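Local structure of protein induced by osmotic stress (Scheffersomyces stipitis, 5YWN) at residues A81-F86 with L96-N101; S148-E153 with G159-F164; D273-N278 with D284-G289. The protein reduces haloketones asymmetrically, probably with NADPH as hydride donor, and belongs to the extended short-chain dehydrogenase/reductase group. The protein carries 1 engineered substitution. One frame throughout, in Å; residues are numbered along the deposited sequence.

Contact 1: A81-F86 with L96-N101; sequences ASPVTF and LIPAIN. With NAP (NADP nicotinamide-adenine-dinucleotide phosphate), chain B.
Ser-82 has a first torsion of -135°, well off the staggered positions, and this sets OG against CB of Ala-99 (3.8 Å). The rings of Pro-83 and Pro-98 meet at a slant, with CG of Pro-83 3.9 Å from CB of Pro-98. The setting is a Rossmann fold. Residues 81-86 form part of the loop that follows strand 74-79 of the parallel sheet, and residues 96-101 lie on helix 91-113. Ser-82 and Pro-83 touch both the helix and the cofactor.

The two prolines also border the adenine. CG of Pro-83 lies 3.5 Å from N6A of the cofactor, and CB of Pro-98 lies 3.7 Å from the same amino group. Loop and helix thus both border the exocyclic amino group N6A. Pro-98 has no backbone N-H to give to the preceding turn, and the helix is kinked there. CD of Pro-83 rests on Ala-99, 4.3 Å from its CB.

The contact is buried and its direct touches are van der Waals. Beyond Ala-99 and Ser-82 comes helix 159-181, where Ser-166 and Lys-167 pack against them. Both Ser-82 and Lys-167 are NADP-binding residues. Phe-86, at the end of residues 81-86, sets its ring edge-to-face with Tyr-163.

A water supplies a polar link between the backbones. Other acceptors compete for its two protons, so the bridge is not certain to be full. It lies where it can donate to O of Ala-81 at 3.2 Å and to O of Pro-98 at 3.1 Å.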
loop_
_atom_site.group_PDB
_atom_site.type_symbol
_atom_site.label_atom_id
_atom_site.label_comp_id
_atom_site.label_asym_id
_atom_site.label_seq_id
_atom_site.Cartn_x
_atom_site.Cartn_y
_atom_site.Cartn_z
ATOM N N ALA A 81 -1.235 -2.753 -7.824
ATOM C CA ALA A 81 -0.008 -3.324 -8.261
ATOM C C ALA A 81 1.022 -2.294 -8.695
ATOM O O ALA A 81 0.751 -1.439 -9.444
ATOM C CB ALA A 81 -0.251 -4.326 -9.359
ATOM N N SER A 82 2.206 -2.423 -8.145
ATOM C CA SER A 82 3.348 -1.633 -8.469
ATOM C C SER A 82 4.615 -2.364 -8.080
ATOM O O SER A 82 4.628 -3.070 -7.131
ATOM C CB SER A 82 3.330 -0.339 -7.680
ATOM O OG SER A 82 3.641 0.726 -8.463
ATOM N N PRO A 83 5.706 -2.103 -8.767
ATOM C CA PRO A 83 6.991 -2.620 -8.327
ATOM C C PRO A 83 7.385 -2.070 -6.988
ATOM O O PRO A 83 7.184 -0.940 -6.647
ATOM C CB PRO A 83 7.945 -2.158 -9.376
ATOM C CG PRO A 83 7.148 -1.709 -10.496
ATOM C CD PRO A 83 5.829 -1.331 -9.979
ATOM N N VAL A 84 7.890 -2.966 -6.197
ATOM C CA VAL A 84 8.422 -2.622 -4.935
ATOM C C VAL A 84 9.807 -3.223 -4.677
ATOM O O VAL A 84 10.185 -3.344 -3.587
ATOM C CB VAL A 84 7.394 -2.917 -3.804
ATOM C CG1 VAL A 84 6.146 -2.062 -3.947
ATOM C CG2 VAL A 84 6.987 -4.368 -3.831
ATOM N N THR A 85 10.527 -3.603 -5.703
ATOM C CA THR A 85 11.838 -4.169 -5.547
ATOM C C THR A 85 12.849 -3.119 -5.928
ATOM O O THR A 85 12.857 -2.651 -7.043
ATOM C CB THR A 85 12.029 -5.398 -6.433
ATOM O OG1 THR A 85 11.080 -6.387 -6.111
ATOM C CG2 THR A 85 13.381 -6.011 -6.217
ATOM N N PHE A 86 13.647 -2.716 -4.949
ATOM C CA PHE A 86 14.617 -1.674 -5.108
ATOM C C PHE A 86 15.957 -2.042 -5.705
ATOM O O PHE A 86 16.694 -1.184 -6.079
ATOM C CB PHE A 86 14.824 -0.983 -3.816
ATOM C CG PHE A 86 13.581 -0.557 -3.186
ATOM C CD1 PHE A 86 12.665 0.158 -3.884
ATOM C CD2 PHE A 86 13.305 -0.908 -1.914
ATOM C CE1 PHE A 86 11.488 0.534 -3.330
ATOM C CE2 PHE A 86 12.133 -0.541 -1.341
ATOM C CZ PHE A 86 11.222 0.193 -2.046
ATOM N N LEU A 96 10.242 2.238 -12.949
ATOM C CA LEU A 96 9.538 3.359 -13.472
ATOM C C LEU A 96 8.490 3.066 -14.532
ATOM O O LEU A 96 7.422 3.447 -14.364
ATOM C CB LEU A 96 10.507 4.408 -13.942
ATOM C CG LEU A 96 11.321 5.148 -12.892
ATOM C CD1 LEU A 96 12.576 5.650 -13.517
ATOM C CD2 LEU A 96 10.569 6.273 -12.247
ATOM N N ILE A 97 8.824 2.343 -15.569
ATOM C CA ILE A 97 7.892 2.063 -16.630
ATOM C C ILE A 97 6.660 1.233 -16.220
ATOM O O ILE A 97 5.597 1.644 -16.460
ATOM C CB ILE A 97 8.610 1.463 -17.838
ATOM C CG1 ILE A 97 9.502 2.490 -18.465
ATOM C CG2 ILE A 97 7.660 0.940 -18.870
ATOM C CD1 ILE A 97 10.447 1.897 -19.441
ATOM N N PRO A 98 6.811 0.148 -15.495
ATOM C CA PRO A 98 5.639 -0.594 -15.047
ATOM C C PRO A 98 4.711 0.228 -14.191
ATOM O O PRO A 98 3.574 0.059 -14.349
ATOM C CB PRO A 98 6.227 -1.709 -14.240
ATOM C CG PRO A 98 7.531 -1.916 -14.805
ATOM C CD PRO A 98 8.026 -0.558 -15.129
ATOM N N ALA A 99 5.209 1.054 -13.304
ATOM C CA ALA A 99 4.334 1.897 -12.585
ATOM C C ALA A 99 3.634 2.937 -13.456
ATOM O O ALA A 99 2.470 3.052 -13.413
ATOM C CB ALA A 99 5.099 2.581 -11.491
ATOM N N ILE A 100 4.397 3.706 -14.209
ATOM C CA ILE A 100 3.854 4.781 -14.979
ATOM C C ILE A 100 3.039 4.360 -16.215
ATOM O O ILE A 100 1.944 4.732 -16.359
ATOM C CB ILE A 100 4.975 5.739 -15.412
ATOM C CG1 ILE A 100 5.684 6.343 -14.211
ATOM C CG2 ILE A 100 4.443 6.841 -16.291
ATOM C CD1 ILE A 100 6.975 6.978 -14.575
ATOM N N ASN A 101 3.629 3.586 -17.080
ATOM C CA ASN A 101 2.930 3.014 -18.191
ATOM C C ASN A 101 1.827 2.049 -17.792
ATOM O O ASN A 101 0.773 2.125 -18.292
ATOM C CB ASN A 101 3.886 2.395 -19.177
ATOM C CG ASN A 101 4.550 3.425 -20.062
ATOM O OD1 ASN A 101 4.418 4.593 -19.869
ATOM N ND2 ASN A 101 5.263 2.974 -21.003
HETATM P PA NAP B . 4.041 -5.925 -2.307
HETATM O O1A NAP B . 3.547 -6.674 -1.093
HETATM O O2A NAP B . 5.313 -6.359 -2.995
HETATM O O5B NAP B . 2.859 -5.905 -3.401
HETATM C C5B NAP B . 3.151 -5.678 -4.778
HETATM C C4B NAP B . 2.263 -6.562 -5.645
HETATM O O4B NAP B . 2.147 -6.003 -6.958
HETATM C C3B NAP B . 2.837 -7.964 -5.785
HETATM O O3B NAP B . 1.934 -8.937 -5.250
HETATM C C2B NAP B . 3.051 -8.190 -7.269
HETATM O O2B NAP B . 2.294 -9.308 -7.724
HETATM C C1B NAP B . 2.598 -6.914 -7.964
HETATM N N9A NAP B . 3.726 -6.319 -8.723
HETATM C C8A NAP B . 4.857 -5.820 -8.185
HETATM N N7A NAP B . 5.683 -5.353 -9.157
HETATM C C5A NAP B . 5.078 -5.552 -10.342
HETATM C C6A NAP B . 5.398 -5.292 -11.765
HETATM N N6A NAP B . 6.567 -4.708 -12.125
HETATM N N1A NAP B . 4.485 -5.658 -12.691
HETATM C C2A NAP B . 3.317 -6.240 -12.356
HETATM N N3A NAP B . 2.969 -6.503 -11.083
HETATM C C4A NAP B . 3.788 -6.190 -10.051
HETATM O O3 NAP B . 4.184 -4.369 -1.916
HETATM P PN NAP B . 3.194 -3.704 -0.835
HETATM O O1N NAP B . 4.022 -3.230 0.335
HETATM O O2N NAP B . 2.039 -4.650 -0.606
HETATM O O5D NAP B . 2.638 -2.411 -1.615
HETATM C C5D NAP B . 1.323 -2.409 -2.168
HETATM C C4D NAP B . 1.068 -1.093 -2.894
HETATM O O4D NAP B . 0.858 -0.040 -1.948
HETATM C C3D NAP B . 2.242 -0.699 -3.776
HETATM O O3D NAP B . 1.855 -0.671 -5.153
HETATM C C2D NAP B . 2.679 0.676 -3.313
HETATM O O2D NAP B . 2.604 1.621 -4.386
HETATM C C1D NAP B . 1.735 1.066 -2.186
HETATM N N1N NAP B . 2.499 1.385 -0.975
HETATM C C2N NAP B . 2.761 0.421 -0.083
HETATM C C3N NAP B . 3.484 0.703 1.071
HETATM C C7N NAP B . 3.773 -0.382 2.066
HETATM O O7N NAP B . 4.607 -0.190 2.935
HETATM N N7N NAP B . 3.108 -1.533 1.973
HETATM C C4N NAP B . 3.936 1.995 1.294
HETATM C C5N NAP B . 3.652 2.975 0.354
HETATM C C6N NAP B . 2.925 2.640 -0.782
HETATM P P2B NAP B . 2.935 -10.785 -7.715
HETATM O O1X NAP B . 2.194 -11.510 -8.814
HETATM O O2X NAP B . 4.398 -10.550 -7.999
HETATM O O3X NAP B . 2.644 -11.299 -6.325
HETATM O O HOH W 1 1.292 0.132 -12.206
#

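Contact 2: S148-E153 with G159-F164; sequences SSLSYE and GVLAYF. With NAP (NADP nicotinamide-adenine-dinucleotide phosphate), chain B.
Leu-150 reaches from its loop onto helix 159-181, a long helix of the Rossmann fold, and carries the direct packing alone on its side. Its CG stands opposite the backbone N (chi1 -167°), which sends the branched end to the helix. CD2 does most of the touching. It lies 3.7 Å from O of Leu-161 and close to CD2 of the same residue. CD2 of Leu-150 is also 3.9 Å from CB of Phe-164, and these two side chains meet at about a right angle. Pro-132 of helix 132-135 touches both Leu-161 and Phe-164.

This small apolar patch is tight. The looser side begins at Leu-161, which is partly exposed, and at Ser-148, which a water separates from Phe-164. OG of Ser-148 accepts from N of Leu-150 at 3.1 Å, an ST turn, and is also hydrogen-bonded to O of Ser-130. The water donates to this OG at 2.9 Å and, more weakly, to O of Phe-164.

Tyr-163 points to the NADP, with OH 3.4 Å from C6N of the nicotinamide. With Lys-167 it fits the Tyr-X-X-X-Lys pattern of short-chain dehydrogenases. O of Leu-150 is hydrogen-bonded to NE2 of Gln-168. The chemistry therefore divides: backbone carbonyl bonding backs the apolar packing of loop on helix, while the tyrosine hydroxyl meets the cofactor.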
loop_
_atom_site.group_PDB
_atom_site.type_symbol
_atom_site.label_atom_id
_atom_site.label_comp_id
_atom_site.label_asym_id
_atom_site.label_seq_id
_atom_site.Cartn_x
_atom_site.Cartn_y
_atom_site.Cartn_z
ATOM N N SER A 148 6.051 15.688 -4.649
ATOM C CA SER A 148 7.463 15.542 -4.695
ATOM C C SER A 148 8.122 16.382 -5.778
ATOM O O SER A 148 7.653 16.478 -6.843
ATOM C CB SER A 148 7.863 14.099 -4.862
ATOM O OG SER A 148 9.210 13.983 -5.096
ATOM N N SER A 149 9.248 16.943 -5.441
ATOM C CA SER A 149 10.058 17.667 -6.362
ATOM C C SER A 149 11.057 16.856 -7.168
ATOM O O SER A 149 11.722 17.399 -7.983
ATOM C CB SER A 149 10.762 18.816 -5.655
ATOM O OG SER A 149 11.584 18.400 -4.641
ATOM N N LEU A 150 11.170 15.572 -6.909
ATOM C CA LEU A 150 12.114 14.762 -7.627
ATOM C C LEU A 150 11.818 14.695 -9.100
ATOM O O LEU A 150 10.727 14.484 -9.486
ATOM C CB LEU A 150 12.112 13.365 -7.102
ATOM C CG LEU A 150 13.213 12.405 -7.498
ATOM C CD1 LEU A 150 14.518 12.822 -6.863
ATOM C CD2 LEU A 150 12.813 11.066 -6.966
ATOM N N SER A 151 12.854 14.865 -9.886
ATOM C CA SER A 151 12.804 14.750 -11.326
ATOM C C SER A 151 12.891 13.332 -11.829
ATOM O O SER A 151 13.448 12.516 -11.197
ATOM C CB SER A 151 13.887 15.600 -11.949
ATOM O OG SER A 151 15.109 15.020 -11.869
ATOM N N TYR A 152 12.378 13.089 -13.001
ATOM C CA TYR A 152 12.468 11.795 -13.607
ATOM C C TYR A 152 13.936 11.405 -13.836
ATOM O O TYR A 152 14.321 10.319 -13.587
ATOM C CB TYR A 152 11.692 11.751 -14.903
ATOM C CG TYR A 152 11.540 10.377 -15.527
ATOM C CD1 TYR A 152 12.520 9.837 -16.330
ATOM C CD2 TYR A 152 10.428 9.639 -15.326
ATOM C CE1 TYR A 152 12.369 8.615 -16.905
ATOM C CE2 TYR A 152 10.271 8.416 -15.903
ATOM C CZ TYR A 152 11.256 7.897 -16.684
ATOM O OH TYR A 152 11.100 6.669 -17.222
ATOM N N GLU A 153 14.735 12.341 -14.277
ATOM C CA GLU A 153 16.139 12.084 -14.486
ATOM C C GLU A 153 16.871 11.692 -13.173
ATOM O O GLU A 153 17.608 10.757 -13.149
ATOM C CB GLU A 153 16.809 13.274 -15.142
ATOM C CG GLU A 153 18.296 13.128 -15.187
ATOM C CD GLU A 153 19.016 14.212 -15.964
ATOM O OE1 GLU A 153 20.239 14.106 -16.050
ATOM O OE2 GLU A 153 18.369 15.121 -16.457
ATOM N N GLY A 159 17.618 2.547 -7.191
ATOM C CA GLY A 159 16.375 1.870 -6.972
ATOM C C GLY A 159 15.429 2.565 -6.038
ATOM O O GLY A 159 14.305 2.680 -6.364
ATOM N N VAL A 160 15.902 3.073 -4.933
ATOM C CA VAL A 160 15.046 3.793 -4.036
ATOM C C VAL A 160 14.459 5.049 -4.641
ATOM O O VAL A 160 13.315 5.240 -4.559
ATOM C CB VAL A 160 15.752 4.108 -2.699
ATOM C CG1 VAL A 160 14.945 5.021 -1.831
ATOM C CG2 VAL A 160 16.062 2.843 -1.949
ATOM N N LEU A 161 15.286 5.862 -5.270
ATOM C CA LEU A 161 14.847 7.034 -5.972
ATOM C C LEU A 161 13.924 6.695 -7.109
ATOM O O LEU A 161 13.027 7.382 -7.337
ATOM C CB LEU A 161 15.990 7.863 -6.457
ATOM C CG LEU A 161 16.657 8.790 -5.468
ATOM C CD1 LEU A 161 17.711 9.676 -6.050
ATOM C CD2 LEU A 161 15.694 9.504 -4.573
ATOM N N ALA A 162 14.160 5.598 -7.776
ATOM C CA ALA A 162 13.296 5.129 -8.790
ATOM C C ALA A 162 11.897 4.820 -8.262
ATOM O O ALA A 162 10.979 5.170 -8.865
ATOM C CB ALA A 162 13.884 3.945 -9.463
ATOM N N TYR A 163 11.784 4.203 -7.103
ATOM C CA TYR A 163 10.484 3.945 -6.493
ATOM C C TYR A 163 9.774 5.229 -6.183
ATOM O O TYR A 163 8.672 5.360 -6.511
ATOM C CB TYR A 163 10.565 3.098 -5.240
ATOM C CG TYR A 163 9.247 2.883 -4.550
ATOM C CD1 TYR A 163 8.336 2.004 -5.031
ATOM C CD2 TYR A 163 8.925 3.584 -3.430
ATOM C CE1 TYR A 163 7.139 1.819 -4.408
ATOM C CE2 TYR A 163 7.733 3.388 -2.780
ATOM C CZ TYR A 163 6.838 2.517 -3.291
ATOM O OH TYR A 163 5.687 2.359 -2.671
ATOM N N PHE A 164 10.470 6.198 -5.644
ATOM C CA PHE A 164 9.901 7.480 -5.342
ATOM C C PHE A 164 9.355 8.123 -6.603
ATOM O O PHE A 164 8.275 8.571 -6.621
ATOM C CB PHE A 164 10.980 8.405 -4.799
ATOM C CG PHE A 164 11.025 8.515 -3.323
ATOM C CD1 PHE A 164 11.630 7.569 -2.578
ATOM C CD2 PHE A 164 10.511 9.602 -2.696
ATOM C CE1 PHE A 164 11.694 7.685 -1.230
ATOM C CE2 PHE A 164 10.569 9.723 -1.354
ATOM C CZ PHE A 164 11.162 8.766 -0.616
HETATM P PA NAP B . 4.041 -5.925 -2.307
HETATM O O1A NAP B . 3.547 -6.674 -1.093
HETATM O O2A NAP B . 5.313 -6.359 -2.995
HETATM O O5B NAP B . 2.859 -5.905 -3.401
HETATM C C5B NAP B . 3.151 -5.678 -4.778
HETATM C C4B NAP B . 2.263 -6.562 -5.645
HETATM O O4B NAP B . 2.147 -6.003 -6.958
HETATM C C3B NAP B . 2.837 -7.964 -5.785
HETATM O O3B NAP B . 1.934 -8.937 -5.250
HETATM C C2B NAP B . 3.051 -8.190 -7.269
HETATM O O2B NAP B . 2.294 -9.308 -7.724
HETATM C C1B NAP B . 2.598 -6.914 -7.964
HETATM N N9A NAP B . 3.726 -6.319 -8.723
HETATM C C8A NAP B . 4.857 -5.820 -8.185
HETATM N N7A NAP B . 5.683 -5.353 -9.157
HETATM C C5A NAP B . 5.078 -5.552 -10.342
HETATM C C6A NAP B . 5.398 -5.292 -11.765
HETATM N N6A NAP B . 6.567 -4.708 -12.125
HETATM N N1A NAP B . 4.485 -5.658 -12.691
HETATM C C2A NAP B . 3.317 -6.240 -12.356
HETATM N N3A NAP B . 2.969 -6.503 -11.083
HETATM C C4A NAP B . 3.788 -6.190 -10.051
HETATM O O3 NAP B . 4.184 -4.369 -1.916
HETATM P PN NAP B . 3.194 -3.704 -0.835
HETATM O O1N NAP B . 4.022 -3.230 0.335
HETATM O O2N NAP B . 2.039 -4.650 -0.606
HETATM O O5D NAP B . 2.638 -2.411 -1.615
HETATM C C5D NAP B . 1.323 -2.409 -2.168
HETATM C C4D NAP B . 1.068 -1.093 -2.894
HETATM O O4D NAP B . 0.858 -0.040 -1.948
HETATM C C3D NAP B . 2.242 -0.699 -3.776
HETATM O O3D NAP B . 1.855 -0.671 -5.153
HETATM C C2D NAP B . 2.679 0.676 -3.313
HETATM O O2D NAP B . 2.604 1.621 -4.386
HETATM C C1D NAP B . 1.735 1.066 -2.186
HETATM N N1N NAP B . 2.499 1.385 -0.975
HETATM C C2N NAP B . 2.761 0.421 -0.083
HETATM C C3N NAP B . 3.484 0.703 1.071
HETATM C C7N NAP B . 3.773 -0.382 2.066
HETATM O O7N NAP B . 4.607 -0.190 2.935
HETATM N N7N NAP B . 3.108 -1.533 1.973
HETATM C C4N NAP B . 3.936 1.995 1.294
HETATM C C5N NAP B . 3.652 2.975 0.354
HETATM C C6N NAP B . 2.925 2.640 -0.782
HETATM P P2B NAP B . 2.935 -10.785 -7.715
HETATM O O1X NAP B . 2.194 -11.510 -8.814
HETATM O O2X NAP B . 4.398 -10.550 -7.999
HETATM O O3X NAP B . 2.644 -11.299 -6.325
HETATM O O HOH W 2 8.887 11.244 -6.069
#

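Contact 3: D273-N278 with D284-G289; sequences DVVRKN and DKLPVG
This is a short-range contact between the end of helix 268-278 and the loop that follows it, in which Arg-276 runs past Leu-286 and crosses Val-288. It lies toward the edge of the chain, away from the NADP site; Val-275 and Leu-286 are buried, while Val-288 is exposed. Part of it is apolar: CG1 of Val-275 meets CD1 of Leu-286 at 3.9 Å, the two side chains at about a right angle. The Arg-276 chain bends at chi3 (58°), and this turns the guanidinium across the loop. CG2 of Val-288 lies over one face of the group, off its centre and 3.6 Å from NH2 of Arg-276. CB of Leu-286 sits at its edge. NH1 is hydrogen-bonded to O of Ala-283 and lies 3.3 Å from O of both Leu-286 and Pro-287.

Replacing Arg-276 with an alanine would probably leave O of Ala-283 without this donor and CG2 of Val-288 without the flat group it lies over.

A water makes a second link, donating to OD1 of Asp-273 at 2.6 Å and to O of Val-288 at 3.0 Å. NE2 of Gln-269, one turn earlier, is hydrogen-bonded to both of these oxygens.

On the side of helix 318-332, Val-274 packs on Val-322 and Val-275 on Ile-326, while the loop goes on toward helix 305-311.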
loop_
_atom_site.group_PDB
_atom_site.type_symbol
_atom_site.label_atom_id
_atom_site.label_comp_id
_atom_site.label_asym_id
_atom_site.label_seq_id
_atom_site.Cartn_x
_atom_site.Cartn_y
_atom_site.Cartn_z
ATOM N N ASP A 273 10.587 -1.619 22.433
ATOM C CA ASP A 273 9.866 -1.426 23.647
ATOM C C ASP A 273 8.519 -2.139 23.605
ATOM O O ASP A 273 8.125 -2.704 24.550
ATOM C CB ASP A 273 9.715 0.061 23.984
ATOM C CG ASP A 273 11.058 0.738 24.425
ATOM O OD1 ASP A 273 11.995 0.079 24.794
ATOM O OD2 ASP A 273 11.122 1.934 24.388
ATOM N N VAL A 274 7.842 -2.061 22.492
ATOM C CA VAL A 274 6.590 -2.735 22.351
ATOM C C VAL A 274 6.726 -4.240 22.398
ATOM O O VAL A 274 6.076 -4.855 23.129
ATOM C CB VAL A 274 5.864 -2.236 21.082
ATOM C CG1 VAL A 274 4.800 -3.192 20.586
ATOM C CG2 VAL A 274 5.302 -0.846 21.284
ATOM N N VAL A 275 7.610 -4.779 21.623
ATOM C CA VAL A 275 7.782 -6.191 21.533
ATOM C C VAL A 275 8.200 -6.845 22.861
ATOM O O VAL A 275 7.673 -7.828 23.236
ATOM C CB VAL A 275 8.771 -6.518 20.422
ATOM C CG1 VAL A 275 9.126 -7.964 20.405
ATOM C CG2 VAL A 275 8.194 -6.128 19.086
ATOM N N ARG A 276 9.126 -6.222 23.560
ATOM C CA ARG A 276 9.595 -6.749 24.813
ATOM C C ARG A 276 8.529 -6.810 25.917
ATOM O O ARG A 276 8.485 -7.754 26.618
ATOM C CB ARG A 276 10.868 -6.048 25.274
ATOM C CG ARG A 276 12.081 -6.221 24.389
ATOM C CD ARG A 276 13.199 -5.272 24.754
ATOM N NE ARG A 276 13.565 -5.496 26.122
ATOM C CZ ARG A 276 14.318 -6.495 26.527
ATOM N NH1 ARG A 276 14.877 -7.285 25.657
ATOM N NH2 ARG A 276 14.533 -6.670 27.795
ATOM N N LYS A 277 7.700 -5.790 26.045
ATOM C CA LYS A 277 6.580 -5.801 26.960
ATOM C C LYS A 277 5.494 -6.827 26.642
ATOM O O LYS A 277 5.069 -7.519 27.465
ATOM C CB LYS A 277 5.966 -4.433 27.030
ATOM C CG LYS A 277 6.834 -3.374 27.659
ATOM C CD LYS A 277 6.156 -2.027 27.614
ATOM C CE LYS A 277 6.827 -1.007 28.505
ATOM N NZ LYS A 277 8.096 -0.581 27.967
ATOM N N ASN A 278 5.081 -6.873 25.407
ATOM C CA ASN A 278 4.146 -7.822 24.874
ATOM C C ASN A 278 4.539 -9.274 24.759
ATOM O O ASN A 278 3.731 -10.085 24.904
ATOM C CB ASN A 278 3.487 -7.288 23.616
ATOM C CG ASN A 278 2.643 -6.088 23.893
ATOM O OD1 ASN A 278 1.551 -6.204 24.324
ATOM N ND2 ASN A 278 3.193 -4.946 23.701
ATOM N N ASP A 284 14.836 -12.020 26.819
ATOM C CA ASP A 284 16.187 -12.495 26.955
ATOM C C ASP A 284 16.892 -12.779 25.647
ATOM O O ASP A 284 18.049 -12.985 25.630
ATOM C CB ASP A 284 16.338 -13.647 27.952
ATOM C CG ASP A 284 15.522 -14.850 27.616
ATOM O OD1 ASP A 284 14.979 -14.946 26.542
ATOM O OD2 ASP A 284 15.416 -15.723 28.464
ATOM N N LYS A 285 16.142 -12.809 24.588
ATOM C CA LYS A 285 16.650 -13.048 23.281
ATOM C C LYS A 285 16.744 -11.811 22.398
ATOM O O LYS A 285 16.979 -11.942 21.246
ATOM C CB LYS A 285 15.811 -14.105 22.586
ATOM C CG LYS A 285 15.805 -15.436 23.290
ATOM C CD LYS A 285 14.482 -16.125 23.098
ATOM C CE LYS A 285 13.933 -16.612 24.413
ATOM N NZ LYS A 285 12.713 -17.370 24.156
ATOM N N LEU A 286 16.558 -10.634 22.961
ATOM C CA LEU A 286 16.526 -9.422 22.230
ATOM C C LEU A 286 17.316 -8.334 22.899
ATOM O O LEU A 286 17.512 -8.344 24.071
ATOM C CB LEU A 286 15.110 -8.932 22.057
ATOM C CG LEU A 286 14.028 -9.728 21.355
ATOM C CD1 LEU A 286 12.713 -9.025 21.408
ATOM C CD2 LEU A 286 14.391 -10.046 19.954
ATOM N N PRO A 287 17.734 -7.339 22.146
ATOM C CA PRO A 287 18.397 -6.188 22.768
ATOM C C PRO A 287 17.445 -5.317 23.569
ATOM O O PRO A 287 16.287 -5.382 23.365
ATOM C CB PRO A 287 18.967 -5.420 21.595
ATOM C CG PRO A 287 18.458 -6.068 20.387
ATOM C CD PRO A 287 17.498 -7.118 20.728
ATOM N N VAL A 288 17.994 -4.556 24.489
ATOM C CA VAL A 288 17.253 -3.658 25.345
ATOM C C VAL A 288 17.281 -2.201 24.906
ATOM O O VAL A 288 16.337 -1.536 24.949
ATOM C CB VAL A 288 17.727 -3.761 26.818
ATOM C CG1 VAL A 288 16.792 -3.020 27.727
ATOM C CG2 VAL A 288 17.819 -5.195 27.269
ATOM N N GLY A 289 18.435 -1.742 24.496
ATOM C CA GLY A 289 18.652 -0.361 24.183
ATOM C C GLY A 289 18.389 0.539 25.353
ATOM O O GLY A 289 18.807 0.266 26.415
HETATM O O HOH W 3 13.392 -2.040 25.237
#

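How the contacts relate
Contacts 1 and 2 are neighbours, with centres about 12 Å apart, and both touch NADP. They share the packing between helices 91-113 and 159-181: CD2 of Leu-96 lies 3.6 Å from O of Ala-162. All three contacts are largely buried, contact 1 wholly so, with prolines beside the adenine. Contact 2 has a leucine pair packed beside a phenylalanine, one leucine partly exposed. Contact 3 stands apart, its centre about 36 Å from each of the others, and borders a different helix, 318-332. Its main side chain is a charged, partly exposed arginine, next to an exposed valine. A water lies between the segments in each, with a weak arm in contact 2 and competing acceptors in contact 1.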